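PDB 3II7: kelch-like protein 7 from Homo sapiens, which serves as the substrate-specific adapter of a CUL3-RBX1 E3 ubiquitin ligase, recruiting proteins for ubiquitination and degradation, and is represented by its kelch-repeat domain. Local coordinates for residues V197-D201 / K202-V206; A97-E101 / G102-T106. One frame throughout, in Å; residues are numbered along the deposited sequence.

Both contacts are the inner beta hairpins of blades in a six-bladed kelch propeller, each at the first two strands of a four-stranded antiparallel sheet. Interaction 2 comes first along the chain, in the blade that starts with strands 96-100 and 103-107; interaction 1 follows in the blade that starts with strands 195-199 and 202-206. The blade beginning with strand 144-148 lies between them, and Phe198 and Ile203 of interaction 1 pack on that strand. Interactions 1 and 2 are about 18 Å apart between centres and about 10 Å between nearest atoms, without touching. Each turn falls at a kelch-repeat boundary; blades opening with strands 50-54, 144-148 and 242-246 begin likewise, repeating one element blade by blade.

Interaction 1 (V197-D201 / K202-V206); sequences VFVKD and KIFAV. With EDO (1,2-ethanediol), chain F.
Phe198 carries its ring anti to its own nitrogen (chi1 175°), which lays the ring beside the neighbouring strand, and Ile203 meets it with CG1 turned anti to the carbonyl carbon (chi1 -62°). The two side chains share one face of the hairpin, and Phe198 CD1 lies 4.1 Å from Ile203 CG1. The same ring carbon, Phe198 CD1, comes within 3.3 Å of Lys202 O, so the ring also flanks the backbone next to the turn. On the other face, Val197 CG2 sits 4.0 Å from Phe204 CB, and Val199 CB is 4.2 Å from Phe204 CE2, the two valines following the aromatic side chain from base to ring. The backbone pairs hold this register. Val199 N reaches Lys202 O at 2.9 Å, the donor almost in line with the carbonyl, whereas the return bond from Lys202 N to Val199 O is longer, 3.2 Å, and arrives 51° above the carbonyl plane. Asp201 OD1 is buried at the turn with no partner in the model; Lys202, in one of two conformers, makes a cation-pi contact with Tyr220, and the Lys200 ammonium forms a salt bridge with Glu271. On the strand edge turned away from 202-206, Phe198 N donates a nearly straight bond to O1 of an ethanediol, 2.9 Å away, which is probably from the crystallisation liquor and also binds Ala245 N. An alanine in place of Phe198 is likely to deprive Ile203 of its aromatic neighbour and open a gap toward Val146 and Ala148. With Phe198 and Ile203 facing strand 144-148 and Val197 and Val199 facing Ala245, the arrangement is a two-residue beta hairpin wedged between adjacent blades, as expected of the inner strands of a kelch beta-propeller.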
ATOM      1  N   VAL A 197       0.010  -2.188   7.438  1.00  3.00           N
ATOM      2  CA  VAL A 197       0.321  -0.975   8.178  1.00  2.00           C
ATOM      3  C   VAL A 197       1.075  -1.265   9.436  1.00  4.83           C
ATOM      4  O   VAL A 197       0.773  -2.229  10.151  1.00  6.02           O
ATOM      5  CB  VAL A 197      -0.967  -0.144   8.482  1.00  5.73           C
ATOM      6  CG1 VAL A 197      -1.646   0.293   7.178  1.00  6.81           C
ATOM      7  CG2 VAL A 197      -1.944  -0.945   9.374  1.00  8.25           C
ATOM      8  N   PHE A 198       2.030  -0.396   9.735  1.00  6.00           N
ATOM      9  CA  PHE A 198       2.862  -0.503  10.945  1.00  5.14           C
ATOM     10  C   PHE A 198       2.296   0.427  12.031  1.00  5.94           C
ATOM     11  O   PHE A 198       2.157   1.647  11.808  1.00  6.86           O
ATOM     12  CB  PHE A 198       4.281  -0.079  10.610  1.00  3.63           C
ATOM     13  CG  PHE A 198       5.210  -0.023  11.793  1.00  4.41           C
ATOM     14  CD1 PHE A 198       5.329  -1.102  12.652  1.00  4.59           C
ATOM     15  CD2 PHE A 198       5.988   1.100  12.022  1.00 10.91           C
ATOM     16  CE1 PHE A 198       6.201  -1.066  13.718  1.00  7.49           C
ATOM     17  CE2 PHE A 198       6.862   1.138  13.083  1.00 10.67           C
ATOM     18  CZ  PHE A 198       6.963   0.057  13.939  1.00  7.77           C
ATOM     19  N   VAL A 199       1.958  -0.159  13.184  1.00  5.40           N
ATOM     20  CA  VAL A 199       1.493   0.599  14.333  1.00  6.47           C
ATOM     21  C   VAL A 199       2.240   0.122  15.554  1.00  5.33           C
ATOM     22  O   VAL A 199       2.046  -1.012  16.012  1.00  6.80           O
ATOM     23  CB  VAL A 199       0.004   0.455  14.585  1.00  9.02           C
ATOM     24  CG1 VAL A 199      -0.425   1.446  15.687  1.00 10.11           C
ATOM     25  CG2 VAL A 199      -0.792   0.691  13.331  1.00  6.75           C
ATOM     26  N   LYS A 200       3.108   1.016  16.061  1.00  5.24           N
ATOM     27  CA  LYS A 200       3.859   0.838  17.330  1.00  5.89           C
ATOM     28  C   LYS A 200       4.972  -0.216  17.216  1.00  7.75           C
ATOM     29  O   LYS A 200       6.157   0.122  17.161  1.00 12.90           O
ATOM     30  CB  LYS A 200       2.933   0.532  18.517  1.00  7.16           C
ATOM     31  CG  LYS A 200       3.653   0.479  19.872  1.00 11.41           C
ATOM     32  CD  LYS A 200       2.890  -0.360  20.896  1.00 15.26           C
ATOM     33  CE  LYS A 200       1.575   0.268  21.307  1.00 15.84           C
ATOM     34  NZ  LYS A 200       0.791  -0.667  22.218  1.00  9.63           N
ATOM     35  N   ASP A 201       4.597  -1.482  17.264  1.00  6.33           N
ATOM     36  CA  ASP A 201       5.565  -2.567  17.288  1.00  9.60           C
ATOM     37  C   ASP A 201       5.009  -3.777  16.565  1.00  5.58           C
ATOM     38  O   ASP A 201       5.514  -4.917  16.733  1.00  8.16           O
ATOM     39  CB  ASP A 201       5.919  -2.925  18.754  1.00  6.66           C
ATOM     40  CG  ASP A 201       4.685  -3.280  19.601  1.00 10.61           C
ATOM     41  OD1 ASP A 201       3.551  -3.240  19.071  1.00  8.54           O
ATOM     42  OD2 ASP A 201       4.838  -3.574  20.801  1.00  9.92           O
ATOM     43  N   LYS A 202       3.996  -3.516  15.730  1.00  4.02           N
ATOM     44  CA  LYS A 202       3.232  -4.563  15.070  0.50  4.31           C
ATOM     45  C   LYS A 202       2.899  -4.144  13.653  1.00  2.00           C
ATOM     46  O   LYS A 202       2.679  -2.973  13.387  1.00  4.75           O
ATOM     47  CB  LYS A 202       1.926  -4.831  15.823  0.50  7.09           C
ATOM     48  CG  LYS A 202       2.087  -5.470  17.174  0.50 11.45           C
ATOM     49  CD  LYS A 202       0.776  -5.402  17.976  0.50 12.89           C
ATOM     50  CE  LYS A 202       1.033  -5.571  19.467  0.50 13.18           C
ATOM     51  NZ  LYS A 202      -0.229  -5.682  20.268  0.50  7.21           N
ATOM     52  N   ILE A 203       2.849  -5.129  12.751  1.00  3.40           N
ATOM     53  CA  ILE A 203       2.443  -4.880  11.376  1.00  2.00           C
ATOM     54  C   ILE A 203       1.125  -5.619  11.107  1.00  3.88           C
ATOM     55  O   ILE A 203       1.078  -6.873  11.106  1.00  5.21           O
ATOM     56  CB  ILE A 203       3.514  -5.336  10.368  1.00  3.26           C
ATOM     57  CG1 ILE A 203       4.830  -4.550  10.584  1.00  5.63           C
ATOM     58  CG2 ILE A 203       3.005  -5.162   8.952  1.00  6.87           C
ATOM     59  CD1 ILE A 203       6.031  -5.058   9.713  1.00  6.97           C
ATOM     60  N   PHE A 204       0.049  -4.854  10.869  1.00  4.35           N
ATOM     61  CA  PHE A 204      -1.269  -5.405  10.662  1.00  2.29           C
ATOM     62  C   PHE A 204      -1.505  -5.667   9.181  1.00  3.39           C
ATOM     63  O   PHE A 204      -1.314  -4.771   8.355  1.00  4.28           O
ATOM     64  CB  PHE A 204      -2.353  -4.443  11.216  1.00  4.91           C
ATOM     65  CG  PHE A 204      -2.391  -4.373  12.710  1.00  2.56           C
ATOM     66  CD1 PHE A 204      -3.286  -5.158  13.432  1.00  2.02           C
ATOM     67  CD2 PHE A 204      -1.546  -3.509  13.409  1.00  6.18           C
ATOM     68  CE1 PHE A 204      -3.335  -5.088  14.777  1.00  4.21           C
ATOM     69  CE2 PHE A 204      -1.579  -3.464  14.768  1.00  7.26           C
ATOM     70  CZ  PHE A 204      -2.497  -4.247  15.454  1.00  3.68           C
ATOM     71  N   ALA A 205      -1.909  -6.897   8.863  1.00  2.99           N
ATOM     72  CA  ALA A 205      -2.370  -7.262   7.569  1.00  2.00           C
ATOM     73  C   ALA A 205      -3.891  -7.312   7.635  1.00  2.07           C
ATOM     74  O   ALA A 205      -4.462  -8.094   8.418  1.00  3.68           O
ATOM     75  CB  ALA A 205      -1.791  -8.614   7.152  1.00  2.55           C
ATOM     76  N   VAL A 206      -4.545  -6.519   6.775  1.00  3.31           N
ATOM     77  CA  VAL A 206      -5.967  -6.240   6.900  1.00  3.83           C
ATOM     78  C   VAL A 206      -6.693  -6.719   5.657  1.00  2.92           C
ATOM     79  O   VAL A 206      -6.486  -6.207   4.562  1.00  3.52           O
ATOM     80  CB  VAL A 206      -6.231  -4.716   7.105  1.00  4.17           C
ATOM     81  CG1 VAL A 206      -7.732  -4.447   7.292  1.00  5.45           C
ATOM     82  CG2 VAL A 206      -5.389  -4.154   8.269  1.00  5.79           C
TER
HETATM   83  C1  EDO F 955       1.685   2.864   8.830  1.00 18.80           C
HETATM   84  O1  EDO F 955       2.350   1.890   7.967  1.00 12.77           O
HETATM   85  C2  EDO F 955       0.919   3.905   8.012  1.00 23.87           C
HETATM   86  O2  EDO F 955      -0.271   3.374   7.393  1.00 12.07           O

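Interaction 2 (A97-E101 / G102-T106); sequences ACAAE and GKIYT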
ATOM      1  N   ALA A  97       5.392  -0.266  -2.961  1.00  5.23           N
ATOM      2  CA  ALA A  97       6.384   0.768  -2.690  1.00  5.67           C
ATOM      3  C   ALA A  97       6.327   1.250  -1.270  1.00  4.84           C
ATOM      4  O   ALA A  97       5.242   1.278  -0.657  1.00  8.18           O
ATOM      5  CB  ALA A  97       6.225   1.959  -3.681  1.00  6.63           C
ATOM      6  N   CYS A  98       7.481   1.683  -0.751  1.00  4.42           N
ATOM      7  CA  CYS A  98       7.573   2.320   0.539  1.00  2.63           C
ATOM      8  C   CYS A  98       8.830   3.190   0.577  1.00  5.84           C
ATOM      9  O   CYS A  98       9.627   3.154  -0.353  1.00  8.07           O
ATOM     10  CB  CYS A  98       7.505   1.302   1.680  1.00  4.90           C
ATOM     11  SG  CYS A  98       8.982   0.343   1.894  1.00  9.40           S
ATOM     12  N   ALA A  99       9.014   3.967   1.650  1.00  4.61           N
ATOM     13  CA  ALA A  99      10.191   4.821   1.766  1.00  5.74           C
ATOM     14  C   ALA A  99      10.920   4.550   3.057  1.00  8.05           C
ATOM     15  O   ALA A  99      10.292   4.306   4.110  1.00  7.62           O
ATOM     16  CB  ALA A  99       9.777   6.282   1.722  1.00  5.33           C
ATOM     17  N   ALA A 100      12.243   4.582   2.983  1.00  6.41           N
ATOM     18  CA  ALA A 100      13.083   4.481   4.166  1.00 10.50           C
ATOM     19  C   ALA A 100      14.326   5.337   3.980  1.00 11.77           C
ATOM     20  O   ALA A 100      15.061   5.151   2.995  1.00  9.06           O
ATOM     21  CB  ALA A 100      13.484   3.005   4.428  1.00 12.92           C
ATOM     22  N   GLU A 101      14.546   6.262   4.918  1.00 12.26           N
ATOM     23  CA  GLU A 101      15.790   7.075   4.980  1.00 13.30           C
ATOM     24  C   GLU A 101      16.175   7.727   3.630  1.00 16.42           C
ATOM     25  O   GLU A 101      17.318   7.633   3.176  1.00 16.31           O
ATOM     26  CB  GLU A 101      16.936   6.234   5.543  1.00 19.27           C
ATOM     27  CG  GLU A 101      16.584   5.606   6.922  1.00 17.22           C
ATOM     28  CD  GLU A 101      17.770   4.928   7.621  1.00 40.50           C
ATOM     29  OE1 GLU A 101      18.903   5.442   7.503  1.00 30.16           O
ATOM     30  OE2 GLU A 101      17.556   3.886   8.299  1.00 32.06           O
ATOM     31  N   GLY A 102      15.197   8.356   2.991  1.00 11.03           N
ATOM     32  CA  GLY A 102      15.444   9.135   1.760  1.00 11.40           C
ATOM     33  C   GLY A 102      15.439   8.347   0.469  1.00  8.97           C
ATOM     34  O   GLY A 102      15.597   8.928  -0.616  1.00 12.32           O
ATOM     35  N   LYS A 103      15.229   7.032   0.558  1.00  8.39           N
ATOM     36  CA  LYS A 103      15.094   6.203  -0.619  1.00  9.73           C
ATOM     37  C   LYS A 103      13.651   5.690  -0.784  1.00  8.14           C
ATOM     38  O   LYS A 103      12.983   5.332   0.202  1.00  8.31           O
ATOM     39  CB  LYS A 103      16.044   5.020  -0.563  1.00  9.09           C
ATOM     40  CG  LYS A 103      17.512   5.407  -0.788  1.00 20.72           C
ATOM     41  CD  LYS A 103      18.229   5.723   0.491  1.00 37.96           C
ATOM     42  CE  LYS A 103      19.746   5.729   0.286  1.00 41.11           C
ATOM     43  NZ  LYS A 103      20.453   5.977   1.566  1.00 53.43           N
ATOM     44  N   ILE A 104      13.189   5.666  -2.025  1.00  6.17           N
ATOM     45  CA  ILE A 104      11.903   5.073  -2.379  1.00  8.35           C
ATOM     46  C   ILE A 104      12.151   3.691  -2.950  1.00 10.20           C
ATOM     47  O   ILE A 104      12.771   3.564  -4.002  1.00 15.96           O
ATOM     48  CB  ILE A 104      11.172   5.905  -3.461  1.00 10.10           C
ATOM     49  CG1 ILE A 104      11.033   7.379  -3.046  1.00 16.54           C
ATOM     50  CG2 ILE A 104       9.843   5.286  -3.777  1.00 13.78           C
ATOM     51  CD1 ILE A 104      10.462   7.611  -1.732  1.00 15.89           C
ATOM     52  N   TYR A 105      11.634   2.670  -2.283  1.00  4.71           N
ATOM     53  CA  TYR A 105      11.784   1.292  -2.714  1.00  5.64           C
ATOM     54  C   TYR A 105      10.548   0.806  -3.454  1.00  7.98           C
ATOM     55  O   TYR A 105       9.414   1.160  -3.104  1.00  7.56           O
ATOM     56  CB  TYR A 105      12.068   0.370  -1.520  1.00  5.99           C
ATOM     57  CG  TYR A 105      13.366   0.664  -0.806  1.00  7.84           C
ATOM     58  CD1 TYR A 105      14.521  -0.037  -1.106  1.00  4.87           C
ATOM     59  CD2 TYR A 105      13.428   1.635   0.192  1.00 11.45           C
ATOM     60  CE1 TYR A 105      15.711   0.222  -0.462  1.00  7.89           C
ATOM     61  CE2 TYR A 105      14.641   1.903   0.858  1.00  9.52           C
ATOM     62  CZ  TYR A 105      15.768   1.181   0.512  1.00  9.36           C
ATOM     63  OH  TYR A 105      16.958   1.430   1.157  1.00 10.25           O
ATOM     64  N   THR A 106      10.799   0.037  -4.506  1.00  5.83           N
ATOM     65  CA  THR A 106       9.734  -0.587  -5.315  1.00  2.96           C
ATOM     66  C   THR A 106      10.026  -2.047  -5.452  1.00  5.23           C
ATOM     67  O   THR A 106      11.161  -2.426  -5.730  1.00  5.65           O
ATOM     68  CB  THR A 106       9.590   0.101  -6.705  1.00  6.82           C
ATOM     69  OG1 THR A 106      10.756  -0.097  -7.489  1.00  8.91           O
ATOM     70  CG2 THR A 106       9.347   1.621  -6.536  1.00 10.02           C
TER
HETATM   71  O   HOH W   1      16.854   3.184   3.125  1.00 14.94           O
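Tyr105 turns the edge of its ring toward the opposite strand: Cys98 O and Ala100 O both lie at that edge, near the ring plane, and Ala100 CB comes to 3.9 Å from Tyr105 CE2. Beyond the hairpin, the ring meets that of Phe120 with the planes about 20° apart, and it also touches Pro176. The setting is a two-residue beta hairpin with a type I' turn, Ala100 to Lys103, at the inner end of a kelch propeller blade. A water lying in the ring plane ties the phenol to the turn, 2.6 Å from Tyr105 OH, and it donates to Ala100 O over 2.7 Å. That carbonyl oxygen is therefore gripped twice, since Lys103 N also bonds to Ala100 O at 3.1 Å, from a position 52° above the carbonyl plane. Deeper in the ladder, Tyr105 N donates to Cys98 O at 2.8 Å, nearly in line with the carbonyl. Glu101 and Gly102 form the two middle positions of the turn, both with positive phi as type I' requires, and the latter is held to Thr125 through its backbone. On the reverse face of the sheet, Ala99 CB packs 3.8 Å from Ile104 CD1, and both side chains continue onto Val52 and Trp54 of the preceding blade. Lys103 bends at chi2 (91°), folding its chain back along the turn until its CD stands 3.4 Å from Glu101 O.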